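Local coordinates for beta sliding clamp (Borrelia burgdorferi, PDB 6DJ8), which probably forms a head-to-tail dimeric ring around DNA that tethers DNA polymerases and other proteins to it and makes replication processive, at residues F15-N20 with K97-V102; N39-A44 with K78-A83; F218-K223 with C258-G263; Q312-G317 with E327-D332. One frame throughout, in Å; residues are numbered along the deposited sequence.

The four contacts follow the chain through its three domains. Interactions 1 and 2 belong to the N-terminal domain, with 39-44/78-83 nested inside the loop closed by 15-20/97-102; their centres are about 19 Å apart and the contacts do not touch. Interaction 3 comes next, in the central domain, its centre about 26 Å from that of interaction 2, and both reach the eight-stranded sheet that runs from strand 77-82 to strand 151-156 across the two domains. Interaction 4, a hairpin of the C-terminal domain, has its centre about 58 Å from that of interaction 1, on the opposite side of the chain's centre. There a sheet continues into the second subunit, consistent with the family's head-to-tail ring.

Interaction 1 of 4, residues F15-N20 with K97-V102; sequences FICETN and KKIKIV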
loop_
_atom_site.group_PDB
_atom_site.type_symbol
_atom_site.label_atom_id
_atom_site.label_comp_id
_atom_site.label_asym_id
_atom_site.label_seq_id
_atom_site.Cartn_x
_atom_site.Cartn_y
_atom_site.Cartn_z
ATOM N N PHE A 15 27.806 -13.546 -18.045
ATOM C CA PHE A 15 27.472 -14.713 -17.254
ATOM C C PHE A 15 26.013 -15.063 -17.499
ATOM O O PHE A 15 25.201 -14.204 -17.848
ATOM C CB PHE A 15 27.745 -14.509 -15.759
ATOM C CG PHE A 15 26.941 -13.429 -15.138
ATOM C CD1 PHE A 15 27.405 -12.133 -15.137
ATOM C CD2 PHE A 15 25.721 -13.699 -14.547
ATOM C CE1 PHE A 15 26.669 -11.123 -14.566
ATOM C CE2 PHE A 15 24.990 -12.701 -13.980
ATOM C CZ PHE A 15 25.458 -11.402 -13.997
ATOM N N ILE A 16 25.701 -16.340 -17.301
ATOM C CA ILE A 16 24.345 -16.864 -17.358
ATOM C C ILE A 16 23.938 -17.209 -15.938
ATOM O O ILE A 16 24.711 -17.826 -15.196
ATOM C CB ILE A 16 24.267 -18.101 -18.273
ATOM C CG1 ILE A 16 24.804 -17.766 -19.681
ATOM C CG2 ILE A 16 22.837 -18.649 -18.326
ATOM C CD1 ILE A 16 24.802 -18.932 -20.636
ATOM N N CYS A 17 22.731 -16.810 -15.555
ATOM C CA CYS A 17 22.251 -17.069 -14.209
ATOM C C CYS A 17 20.776 -17.428 -14.257
ATOM O O CYS A 17 20.087 -17.234 -15.266
ATOM C CB CYS A 17 22.455 -15.863 -13.297
ATOM S SG CYS A 17 21.537 -14.432 -13.834
ATOM N N GLU A 18 20.301 -17.968 -13.148
ATOM C CA GLU A 18 18.876 -18.198 -12.967
ATOM C C GLU A 18 18.204 -16.870 -12.626
ATOM O O GLU A 18 18.581 -16.200 -11.652
ATOM C CB GLU A 18 18.647 -19.249 -11.880
ATOM C CG GLU A 18 17.198 -19.531 -11.555
ATOM C CD GLU A 18 17.015 -20.883 -10.892
ATOM O OE1 GLU A 18 17.927 -21.735 -11.009
ATOM O OE2 GLU A 18 15.959 -21.092 -10.258
ATOM N N THR A 19 17.222 -16.481 -13.440
ATOM C CA THR A 19 16.606 -15.166 -13.296
ATOM C C THR A 19 15.998 -14.974 -11.912
ATOM O O THR A 19 16.203 -13.936 -11.272
ATOM C CB THR A 19 15.536 -14.983 -14.368
ATOM O OG1 THR A 19 16.117 -15.238 -15.657
ATOM C CG2 THR A 19 15.005 -13.576 -14.342
ATOM N N ASN A 20 15.194 -15.939 -11.457
ATOM C CA ASN A 20 14.537 -15.768 -10.166
ATOM C C ASN A 20 15.562 -15.680 -9.043
ATOM O O ASN A 20 15.384 -14.916 -8.090
ATOM C CB ASN A 20 13.554 -16.906 -9.905
ATOM C CG ASN A 20 12.670 -16.635 -8.681
ATOM O OD1 ASN A 20 12.884 -17.201 -7.606
ATOM N ND2 ASN A 20 11.702 -15.737 -8.837
ATOM N N LYS A 97 13.482 -18.319 -17.605
ATOM C CA LYS A 97 14.043 -19.107 -16.512
ATOM C C LYS A 97 15.499 -18.718 -16.245
ATOM O O LYS A 97 15.921 -18.617 -15.087
ATOM C CB LYS A 97 13.922 -20.597 -16.840
ATOM C CG LYS A 97 14.604 -21.506 -15.837
ATOM C CD LYS A 97 13.629 -22.089 -14.823
ATOM C CE LYS A 97 14.370 -22.672 -13.615
ATOM N NZ LYS A 97 15.499 -23.553 -14.033
ATOM N N LYS A 98 16.262 -18.452 -17.305
ATOM C CA LYS A 98 17.663 -18.058 -17.229
ATOM C C LYS A 98 17.905 -16.842 -18.109
ATOM O O LYS A 98 17.299 -16.705 -19.181
ATOM C CB LYS A 98 18.580 -19.193 -17.706
ATOM C CG LYS A 98 18.451 -20.464 -16.898
ATOM C CD LYS A 98 19.492 -21.501 -17.283
ATOM C CE LYS A 98 19.453 -22.670 -16.300
ATOM N NZ LYS A 98 20.458 -23.731 -16.603
ATOM N N ILE A 99 18.834 -15.980 -17.691
ATOM C CA ILE A 99 19.200 -14.844 -18.533
ATOM C C ILE A 99 20.706 -14.830 -18.763
ATOM O O ILE A 99 21.492 -15.332 -17.951
ATOM C CB ILE A 99 18.738 -13.496 -17.945
ATOM C CG1 ILE A 99 19.155 -13.381 -16.467
ATOM C CG2 ILE A 99 17.236 -13.335 -18.077
ATOM C CD1 ILE A 99 18.939 -11.993 -15.926
ATOM N N LYS A 100 21.102 -14.248 -19.892
ATOM C CA LYS A 100 22.499 -14.039 -20.234
ATOM C C LYS A 100 22.771 -12.552 -20.066
ATOM O O LYS A 100 22.082 -11.718 -20.666
ATOM C CB LYS A 100 22.793 -14.507 -21.666
ATOM C CG LYS A 100 24.261 -14.395 -22.100
ATOM C CD LYS A 100 24.501 -15.076 -23.471
ATOM C CE LYS A 100 25.973 -15.018 -23.889
ATOM N NZ LYS A 100 26.218 -15.506 -25.290
ATOM N N ILE A 101 23.755 -12.217 -19.242
ATOM C CA ILE A 101 24.102 -10.831 -18.967
ATOM C C ILE A 101 25.481 -10.585 -19.557
ATOM O O ILE A 101 26.449 -11.237 -19.166
ATOM C CB ILE A 101 24.062 -10.543 -17.464
ATOM C CG1 ILE A 101 22.621 -10.756 -16.952
ATOM C CG2 ILE A 101 24.571 -9.148 -17.185
ATOM C CD1 ILE A 101 22.434 -10.604 -15.435
ATOM N N VAL A 102 25.565 -9.652 -20.499
ATOM C CA VAL A 102 26.780 -9.368 -21.249
ATOM C C VAL A 102 27.281 -8.007 -20.803
ATOM O O VAL A 102 26.498 -7.057 -20.714
ATOM C CB VAL A 102 26.525 -9.381 -22.768
ATOM C CG1 VAL A 102 27.806 -9.039 -23.527
ATOM C CG2 VAL A 102 25.977 -10.725 -23.212
HETATM O O HOH W 1 14.363 -18.153 -12.938
#
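Phe15 and Ile101 stand side by side on one face of an antiparallel ladder, and here the packing is tight. Ile101 CB lies over the face of the Phe15 ring near its rim, a CH-pi contact 4.1 Å from the centroid, while Ile101 CD1 reaches Phe15 CZ at 3.4 Å. Phe15 CG sits between its backbone N and carbonyl carbon (chi1 62°), which lays the ring across the partner strand. Along the same face Cys17 SG touches Ile99 CG1 at 3.7 Å. Thr19 OG1, hydrogen-bonded to Tyr96 O, crosses Ile99 at about a right angle and comes within 3.3 Å of its CG2. Paired backbone bonds join Phe15 to Ile101 and Cys17 to Ile99; a fifth, Thr19 N to Lys97 O (3.0 Å), forms just past the N-cap residue Glu18, where strand turns into helix. The face carrying Ile16, Glu18, Lys98 and Lys100 is looser. Ile16 CG1 meets Lys100 CG at 4.2 Å. At the solvent-facing end, by the loop residue Lys97, Glu18 OE1 stays 4.3 Å from Lys97 NZ, beyond a salt bridge, and a water accepts from Asn20 N and donates to Lys97 O. In the sheet, strands 72-73 and 109-114 flank the pair; Phe86 of helix 83-92 packs on Ile101, Val90 of that helix on Ile99 and Thr19, and Ile47 and Val49 of strand 44-50 on Phe15.

Interaction 2 of 4, residues N39-A44 with K78-A83; sequences NDIWSA and KVLINA
Ala44 and Asn82 face each other as an antiparallel non-hydrogen-bonded pair, their CA atoms 3.8 Å apart and their side chains diverging. One residue further on, Ala83 N donates to Ser43 O at 3.0 Å; the bond is nearly straight (174° at the hydrogen), lies in the carbonyl plane and uses a lone pair. Segment 39-44 arrives at this junction through a 3-10 turn, in which Ser43 N bonds to Asp40 O and Ala44 N to Ile41 O, whereas segment 78-83 passes from strand to helix. Apolar contacts follow on Leu80. Ala44 CB rests 3.4 Å from Ile81 O and 3.8 Å from Leu80 CG, and the CD2 branch of Leu80 crosses Ile41 obliquely, 4.2 Å from its CG2. Asn82 does two jobs. With its CG anti to the backbone N (chi1 176°), its amide swings back toward the turn, where ND2 holds a water at 2.8 Å that donates to Asp40 O at 2.7 Å, while OD1 accepts from Asn85 N. Asp40 in turn braces its own segment: OD1 takes Trp42 N at 3.0 Å from above the carboxylate plane. Ser43 OG is held by Arg36 N. The arrangement unites an Asx turn at Asp40 with an N-cap at Asn82: strand 44-50 begins beside strand 77-82 just where the latter gives way to helix 83-92 of the N-terminal domain.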
loop_
_atom_site.group_PDB
_atom_site.type_symbol
_atom_site.label_atom_id
_atom_site.label_comp_id
_atom_site.label_asym_id
_atom_site.label_seq_id
_atom_site.Cartn_x
_atom_site.Cartn_y
_atom_site.Cartn_z
ATOM N N ASN A 39 23.248 8.232 -11.102
ATOM C CA ASN A 39 24.668 8.552 -11.203
ATOM C C ASN A 39 25.418 8.375 -9.897
ATOM O O ASN A 39 26.628 8.610 -9.877
ATOM C CB ASN A 39 24.886 9.982 -11.699
ATOM C CG ASN A 39 24.637 10.119 -13.178
ATOM O OD1 ASN A 39 24.719 9.140 -13.917
ATOM N ND2 ASN A 39 24.349 11.336 -13.625
ATOM N N ASP A 40 24.746 7.976 -8.826
ATOM C CA ASP A 40 25.366 7.889 -7.509
ATOM C C ASP A 40 25.980 6.511 -7.281
ATOM O O ASP A 40 25.266 5.505 -7.240
ATOM C CB ASP A 40 24.315 8.164 -6.442
ATOM C CG ASP A 40 24.886 8.141 -5.055
ATOM O OD1 ASP A 40 26.127 8.148 -4.917
ATOM O OD2 ASP A 40 24.082 8.052 -4.109
ATOM N N ILE A 41 27.294 6.474 -7.051
ATOM C CA ILE A 41 27.946 5.188 -6.837
ATOM C C ILE A 41 27.460 4.520 -5.559
ATOM O O ILE A 41 27.546 3.293 -5.443
ATOM C CB ILE A 41 29.480 5.314 -6.811
ATOM C CG1 ILE A 41 29.942 6.162 -5.631
ATOM C CG2 ILE A 41 30.023 5.868 -8.122
ATOM C CD1 ILE A 41 31.414 5.997 -5.352
ATOM N N TRP A 42 26.952 5.292 -4.594
ATOM C CA TRP A 42 26.413 4.712 -3.369
ATOM C C TRP A 42 24.971 4.255 -3.536
ATOM O O TRP A 42 24.377 3.736 -2.584
ATOM C CB TRP A 42 26.543 5.717 -2.224
ATOM C CG TRP A 42 27.954 6.175 -2.101
ATOM C CD1 TRP A 42 28.433 7.430 -2.337
ATOM C CD2 TRP A 42 29.095 5.365 -1.765
ATOM N NE1 TRP A 42 29.798 7.460 -2.150
ATOM C CE2 TRP A 42 30.227 6.206 -1.799
ATOM C CE3 TRP A 42 29.265 4.015 -1.424
ATOM C CZ2 TRP A 42 31.507 5.744 -1.515
ATOM C CZ3 TRP A 42 30.534 3.559 -1.151
ATOM C CH2 TRP A 42 31.642 4.423 -1.191
ATOM N N SER A 43 24.411 4.426 -4.727
ATOM C CA SER A 43 23.147 3.816 -5.099
ATOM C C SER A 43 23.356 2.562 -5.929
ATOM O O SER A 43 22.380 1.942 -6.370
ATOM C CB SER A 43 22.277 4.821 -5.854
ATOM O OG SER A 43 21.859 5.871 -4.990
ATOM N N ALA A 44 24.608 2.175 -6.146
ATOM C CA ALA A 44 24.955 1.052 -6.995
ATOM C C ALA A 44 25.265 -0.178 -6.160
ATOM O O ALA A 44 25.477 -0.106 -4.949
ATOM C CB ALA A 44 26.163 1.401 -7.863
ATOM N N LYS A 78 34.295 -7.389 -13.226
ATOM C CA LYS A 78 33.461 -6.710 -12.243
ATOM C C LYS A 78 32.668 -5.609 -12.935
ATOM O O LYS A 78 33.109 -5.049 -13.942
ATOM C CB LYS A 78 34.284 -6.107 -11.090
ATOM C CG LYS A 78 35.153 -7.101 -10.336
ATOM C CD LYS A 78 35.731 -6.456 -9.086
ATOM C CE LYS A 78 36.686 -7.382 -8.360
ATOM N NZ LYS A 78 36.476 -7.276 -6.879
ATOM N N VAL A 79 31.479 -5.330 -12.394
ATOM C CA VAL A 79 30.582 -4.289 -12.892
ATOM C C VAL A 79 29.948 -3.568 -11.707
ATOM O O VAL A 79 29.433 -4.209 -10.788
ATOM C CB VAL A 79 29.475 -4.860 -13.804
ATOM C CG1 VAL A 79 28.460 -3.791 -14.100
ATOM C CG2 VAL A 79 30.077 -5.357 -15.106
ATOM N N LEU A 80 29.989 -2.239 -11.730
ATOM C CA LEU A 80 29.257 -1.411 -10.780
ATOM C C LEU A 80 28.022 -0.856 -11.480
ATOM O O LEU A 80 28.145 -0.170 -12.506
ATOM C CB LEU A 80 30.141 -0.279 -10.271
ATOM C CG LEU A 80 29.616 0.574 -9.125
ATOM C CD1 LEU A 80 29.565 -0.263 -7.850
ATOM C CD2 LEU A 80 30.516 1.796 -8.936
ATOM N N ILE A 81 26.839 -1.156 -10.954
ATOM C CA ILE A 81 25.599 -0.782 -11.632
ATOM C C ILE A 81 24.559 -0.347 -10.611
ATOM O O ILE A 81 24.425 -0.953 -9.547
ATOM C CB ILE A 81 25.060 -1.930 -12.506
ATOM C CG1 ILE A 81 23.732 -1.538 -13.177
ATOM C CG2 ILE A 81 24.855 -3.190 -11.693
ATOM C CD1 ILE A 81 23.309 -2.557 -14.186
ATOM N N ASN A 82 23.831 0.717 -10.943
ATOM C CA ASN A 82 22.729 1.202 -10.122
ATOM C C ASN A 82 21.798 0.066 -9.732
ATOM O O ASN A 82 21.297 -0.655 -10.595
ATOM C CB ASN A 82 21.971 2.282 -10.891
ATOM C CG ASN A 82 20.755 2.764 -10.156
ATOM O OD1 ASN A 82 19.629 2.341 -10.447
ATOM N ND2 ASN A 82 20.969 3.631 -9.172
ATOM N N ALA A 83 21.578 -0.100 -8.415
ATOM C CA ALA A 83 20.869 -1.279 -7.926
ATOM C C ALA A 83 19.418 -1.304 -8.395
ATOM O O ALA A 83 18.889 -2.368 -8.724
ATOM C CB ALA A 83 20.907 -1.328 -6.394
HETATM O O HOH W 2 23.708 4.235 -9.017
#

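Interaction 3 of 4, residues F218-K223 with C258-G263; sequences FIVPVK and CSLING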
loop_
_atom_site.group_PDB
_atom_site.type_symbol
_atom_site.label_atom_id
_atom_site.label_comp_id
_atom_site.label_asym_id
_atom_site.label_seq_id
_atom_site.Cartn_x
_atom_site.Cartn_y
_atom_site.Cartn_z
ATOM N N PHE A 218 29.682 -5.189 23.682
ATOM C CA PHE A 218 29.642 -4.695 22.313
ATOM C C PHE A 218 28.289 -4.068 22.024
ATOM O O PHE A 218 27.253 -4.584 22.451
ATOM C CB PHE A 218 29.900 -5.824 21.294
ATOM C CG PHE A 218 31.105 -6.673 21.614
ATOM C CD1 PHE A 218 32.383 -6.170 21.446
ATOM C CD2 PHE A 218 30.956 -7.973 22.074
ATOM C CE1 PHE A 218 33.510 -6.949 21.745
ATOM C CE2 PHE A 218 32.066 -8.756 22.383
ATOM C CZ PHE A 218 33.351 -8.243 22.215
ATOM N N ILE A 219 28.314 -2.968 21.275
ATOM C CA ILE A 219 27.120 -2.235 20.874
ATOM C C ILE A 219 27.075 -2.233 19.354
ATOM O O ILE A 219 27.968 -1.669 18.705
ATOM C CB ILE A 219 27.111 -0.798 21.411
ATOM C CG1 ILE A 219 27.287 -0.785 22.933
ATOM C CG2 ILE A 219 25.823 -0.078 20.999
ATOM C CD1 ILE A 219 27.699 0.537 23.449
ATOM N N VAL A 220 26.044 -2.851 18.800
ATOM C CA VAL A 220 25.881 -3.036 17.358
ATOM C C VAL A 220 24.698 -2.199 16.886
ATOM O O VAL A 220 23.593 -2.363 17.409
ATOM C CB VAL A 220 25.651 -4.514 17.005
ATOM C CG1 VAL A 220 25.546 -4.674 15.485
ATOM C CG2 VAL A 220 26.776 -5.377 17.574
ATOM N N PRO A 221 24.872 -1.332 15.897
ATOM C CA PRO A 221 23.736 -0.548 15.396
ATOM C C PRO A 221 22.608 -1.466 14.974
ATOM O O PRO A 221 22.832 -2.532 14.398
ATOM C CB PRO A 221 24.315 0.228 14.207
ATOM C CG PRO A 221 25.795 0.317 14.508
ATOM C CD PRO A 221 26.095 -1.031 15.125
ATOM N N VAL A 222 21.381 -1.069 15.318
ATOM C CA VAL A 222 20.261 -1.964 15.102
ATOM C C VAL A 222 20.013 -2.223 13.611
ATOM O O VAL A 222 19.447 -3.262 13.262
ATOM C CB VAL A 222 18.997 -1.421 15.802
ATOM C CG1 VAL A 222 18.473 -0.122 15.110
ATOM C CG2 VAL A 222 17.921 -2.507 15.827
ATOM N N LYS A 223 20.426 -1.325 12.718
ATOM C CA LYS A 223 20.022 -1.479 11.312
ATOM C C LYS A 223 20.406 -2.850 10.767
ATOM O O LYS A 223 19.600 -3.499 10.087
ATOM C CB LYS A 223 20.621 -0.376 10.442
ATOM C CG LYS A 223 20.287 -0.518 8.946
ATOM C CD LYS A 223 20.875 0.612 8.132
ATOM C CE LYS A 223 20.466 0.513 6.644
ATOM N NZ LYS A 223 21.134 1.589 5.854
ATOM N N CYS A 258 29.561 -4.825 9.960
ATOM C CA CYS A 258 29.347 -3.406 10.215
ATOM C C CYS A 258 30.253 -2.985 11.359
ATOM O O CYS A 258 30.906 -3.818 11.990
ATOM C CB CYS A 258 27.878 -3.112 10.535
ATOM S SG CYS A 258 27.319 -3.706 12.186
ATOM N N SER A 259 30.303 -1.678 11.609
ATOM C CA SER A 259 31.120 -1.149 12.695
ATOM C C SER A 259 30.341 -1.146 13.998
ATOM O O SER A 259 29.113 -0.979 14.016
ATOM C CB SER A 259 31.590 0.275 12.407
ATOM O OG SER A 259 32.533 0.284 11.364
ATOM N N LEU A 260 31.072 -1.332 15.093
ATOM C CA LEU A 260 30.493 -1.188 16.415
ATOM C C LEU A 260 30.416 0.285 16.805
ATOM O O LEU A 260 31.133 1.139 16.283
ATOM C CB LEU A 260 31.322 -1.956 17.447
ATOM C CG LEU A 260 31.535 -3.438 17.137
ATOM C CD1 LEU A 260 32.495 -4.049 18.146
ATOM C CD2 LEU A 260 30.218 -4.203 17.113
ATOM N N ILE A 261 29.522 0.576 17.739
ATOM C CA ILE A 261 29.444 1.894 18.352
ATOM C C ILE A 261 30.389 1.864 19.541
ATOM O O ILE A 261 30.276 0.978 20.395
ATOM C CB ILE A 261 28.000 2.202 18.778
ATOM C CG1 ILE A 261 27.105 2.229 17.541
ATOM C CG2 ILE A 261 27.914 3.549 19.484
ATOM C CD1 ILE A 261 25.711 1.773 17.816
ATOM N N ASN A 262 31.353 2.790 19.582
ATOM C CA ASN A 262 32.327 2.826 20.676
ATOM C C ASN A 262 31.791 3.748 21.761
ATOM O O ASN A 262 32.051 4.951 21.786
ATOM C CB ASN A 262 33.705 3.268 20.197
ATOM C CG ASN A 262 34.691 3.427 21.343
ATOM O OD1 ASN A 262 35.090 2.450 21.979
ATOM N ND2 ASN A 262 35.088 4.664 21.614
ATOM N N GLY A 263 31.037 3.168 22.684
ATOM C CA GLY A 263 30.462 3.939 23.765
ATOM C C GLY A 263 30.244 3.089 24.992
ATOM O O GLY A 263 30.654 1.925 25.020
HETATM O O HOH W 3 30.745 -1.400 21.330
#
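Ile219 and Ile261 form the centre of this contact: Ile261 N donates to Ile219 O at 2.9 Å in a nearly straight bond (169° at the hydrogen), the donor tilted 22° from the carbonyl plane, and the two side chains cross at about a right angle, Ile219 CG2 3.7 Å from Ile261 CD1. Ile261 CD1 reaches Pro221 CG at 3.6 Å, their side chains sliding past each other in opposite directions. Leu260 keeps CG beside its backbone N (chi1 -55°), which turns CD2 against Val220 CG2 at 3.7 Å and CD1 against Phe218 CD1 at 3.9 Å. Cys258 SG touches Val220 CG1 at 3.9 Å, and Pro221 CD lies 3.2 Å from Ser259 O. A water adds a second polar link, accepting from Ile219 N and donating to Ile261 O. Farther out, Phe242 stacks on the Phe218 ring, Phe247 packs against Val220, Cys258 and Leu260, and Ser259 N bonds to Asn62 OD1. The edge strand 218-221, paired with strand 182-187, meets the end of strand 254-259 and the following loop 260-263. The chemistry is mainly aliphatic; one direct backbone bond and one water bridge imply a junction held by apolar packing rather than a regular beta ladder.

Interaction 4 of 4, residues Q312-G317 with E327-D332; sequences QLKLLG and EFFIKD
Lys314 runs alongside Phe329 and then reaches Glu327, on one face of an antiparallel hairpin. CG lies trans to N across the CA-CB bond (chi1 177°) and starts a fully extended chain, which is carried past the phenyl ring. CB lies 3.8 Å from Phe329 CE2, CG 3.7 Å from the same atom, and CD 4.0 Å from both CE2 and CZ of Phe329. CE still touches the ring at CZ but also comes 3.2 Å from Glu327 OE1, and NZ ends in a salt bridge with that oxygen at 2.8 Å. The ammonium meets OE1 on the anti side, 23° out of the carboxylate plane. Next to Lys314 on the same CD2-CE2 side of the ring, Gln312 CG meets the edge at Phe329 CD2 (3.8 Å), the amide standing 82° from the ring plane. Leu316 CD1 closes on Glu327 CG at 3.5 Å, beside the salt bridge. Backbone bonds run in both directions between Leu313 and Ile330 and between Leu315 and Phe328, whose side chains occupy the opposite face. That face meets helix 284-294, where Arg290 touches Leu315 and Ile330, and Arg293 and Val294 touch Phe328. Strand 312-318 pairs on its other side with strand 303-308, while strand 325-331 is the edge toward the second subunit. There Asp125 of that subunit accepts from Phe329 N, Tyr123 O of that subunit from Lys331 NZ, and Glu327 joins a strand of that chain in an antiparallel ladder, so that the sheet runs on across the dimer interface.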
loop_
_atom_site.group_PDB
_atom_site.type_symbol
_atom_site.label_atom_id
_atom_site.label_comp_id
_atom_site.label_asym_id
_atom_site.label_seq_id
_atom_site.Cartn_x
_atom_site.Cartn_y
_atom_site.Cartn_z
ATOM N N GLN A 312 -11.620 -6.697 36.154
ATOM C CA GLN A 312 -11.475 -6.314 34.760
ATOM C C GLN A 312 -10.248 -5.440 34.581
ATOM O O GLN A 312 -9.769 -4.799 35.522
ATOM C CB GLN A 312 -12.691 -5.533 34.266
ATOM C CG GLN A 312 -12.679 -4.123 34.815
ATOM C CD GLN A 312 -13.923 -3.766 35.555
ATOM O OE1 GLN A 312 -14.832 -4.581 35.691
ATOM N NE2 GLN A 312 -13.964 -2.546 36.075
ATOM N N LEU A 313 -9.798 -5.374 33.334
ATOM C CA LEU A 313 -8.848 -4.381 32.870
ATOM C C LEU A 313 -9.621 -3.401 32.000
ATOM O O LEU A 313 -10.313 -3.815 31.064
ATOM C CB LEU A 313 -7.731 -5.026 32.049
ATOM C CG LEU A 313 -6.819 -4.089 31.260
ATOM C CD1 LEU A 313 -6.056 -3.156 32.183
ATOM C CD2 LEU A 313 -5.856 -4.872 30.336
ATOM N N LYS A 314 -9.495 -2.111 32.292
ATOM C CA LYS A 314 -10.186 -1.069 31.544
ATOM C C LYS A 314 -9.193 -0.357 30.634
ATOM O O LYS A 314 -8.109 0.028 31.073
ATOM C CB LYS A 314 -10.848 -0.064 32.493
ATOM C CG LYS A 314 -11.533 1.097 31.770
ATOM C CD LYS A 314 -12.066 2.147 32.744
ATOM C CE LYS A 314 -12.996 3.104 31.990
ATOM N NZ LYS A 314 -13.178 4.433 32.641
ATOM N N LEU A 315 -9.545 -0.223 29.360
ATOM C CA LEU A 315 -8.743 0.521 28.393
ATOM C C LEU A 315 -9.539 1.752 27.984
ATOM O O LEU A 315 -10.672 1.628 27.505
ATOM C CB LEU A 315 -8.401 -0.313 27.157
ATOM C CG LEU A 315 -8.150 -1.818 27.250
ATOM C CD1 LEU A 315 -8.098 -2.394 25.840
ATOM C CD2 LEU A 315 -6.873 -2.136 27.996
ATOM N N LEU A 316 -8.945 2.929 28.164
ATOM C CA LEU A 316 -9.642 4.189 27.948
ATOM C C LEU A 316 -8.847 5.053 26.984
ATOM O O LEU A 316 -7.696 5.409 27.263
ATOM C CB LEU A 316 -9.862 4.920 29.271
ATOM C CG LEU A 316 -10.332 6.370 29.204
ATOM C CD1 LEU A 316 -11.715 6.428 28.577
ATOM C CD2 LEU A 316 -10.388 6.938 30.638
ATOM N N GLY A 317 -9.473 5.390 25.860
ATOM C CA GLY A 317 -8.932 6.355 24.936
ATOM C C GLY A 317 -9.781 7.601 25.024
ATOM O O GLY A 317 -10.994 7.554 24.780
ATOM N N GLU A 327 -14.175 3.395 25.686
ATOM C CA GLU A 327 -13.847 2.583 26.856
ATOM C C GLU A 327 -14.097 1.117 26.551
ATOM O O GLU A 327 -15.206 0.749 26.148
ATOM C CB GLU A 327 -14.687 2.977 28.079
ATOM C CG GLU A 327 -14.604 4.425 28.514
ATOM C CD GLU A 327 -15.605 4.753 29.619
ATOM O OE1 GLU A 327 -15.174 5.049 30.755
ATOM O OE2 GLU A 327 -16.827 4.661 29.364
ATOM N N PHE A 328 -13.081 0.282 26.757
ATOM C CA PHE A 328 -13.214 -1.154 26.551
ATOM C C PHE A 328 -12.725 -1.910 27.774
ATOM O O PHE A 328 -11.729 -1.534 28.401
ATOM C CB PHE A 328 -12.427 -1.638 25.347
ATOM C CG PHE A 328 -12.852 -0.989 24.036
ATOM C CD1 PHE A 328 -12.366 0.258 23.685
ATOM C CD2 PHE A 328 -13.728 -1.632 23.182
ATOM C CE1 PHE A 328 -12.752 0.879 22.469
ATOM C CE2 PHE A 328 -14.126 -1.027 21.978
ATOM C CZ PHE A 328 -13.623 0.227 21.628
ATOM N N PHE A 329 -13.392 -3.029 28.043
ATOM C CA PHE A 329 -13.138 -3.857 29.208
ATOM C C PHE A 329 -12.777 -5.271 28.779
ATOM O O PHE A 329 -13.328 -5.800 27.805
ATOM C CB PHE A 329 -14.367 -3.873 30.117
ATOM C CG PHE A 329 -14.701 -2.533 30.689
ATOM C CD1 PHE A 329 -15.496 -1.636 29.980
ATOM C CD2 PHE A 329 -14.226 -2.168 31.950
ATOM C CE1 PHE A 329 -15.807 -0.396 30.512
ATOM C CE2 PHE A 329 -14.536 -0.934 32.491
ATOM C CZ PHE A 329 -15.328 -0.043 31.766
ATOM N N ILE A 330 -11.845 -5.875 29.515
ATOM C CA ILE A 330 -11.460 -7.268 29.345
ATOM C C ILE A 330 -11.661 -7.964 30.680
ATOM O O ILE A 330 -11.167 -7.486 31.709
ATOM C CB ILE A 330 -10.004 -7.397 28.872
ATOM C CG1 ILE A 330 -9.828 -6.711 27.514
ATOM C CG2 ILE A 330 -9.587 -8.871 28.827
ATOM C CD1 ILE A 330 -8.350 -6.691 26.975
ATOM N N LYS A 331 -12.415 -9.065 30.668
ATOM C CA LYS A 331 -12.831 -9.729 31.898
ATOM C C LYS A 331 -12.593 -11.230 31.790
ATOM O O LYS A 331 -12.120 -11.730 30.765
ATOM C CB LYS A 331 -14.303 -9.442 32.208
ATOM C CG LYS A 331 -14.662 -7.960 32.268
ATOM C CD LYS A 331 -16.182 -7.761 32.446
ATOM C CE LYS A 331 -16.524 -6.280 32.604
ATOM N NZ LYS A 331 -18.006 -6.039 32.685
ATOM N N ASP A 332 -12.940 -11.944 32.861
ATOM C CA ASP A 332 -12.837 -13.397 32.877
ATOM C C ASP A 332 -13.561 -13.985 31.666
ATOM O O ASP A 332 -14.631 -13.496 31.290
ATOM C CB ASP A 332 -13.427 -13.939 34.182
ATOM C CG ASP A 332 -13.398 -15.452 34.258
ATOM O OD1 ASP A 332 -14.328 -16.100 33.732
ATOM O OD2 ASP A 332 -12.436 -15.991 34.841
#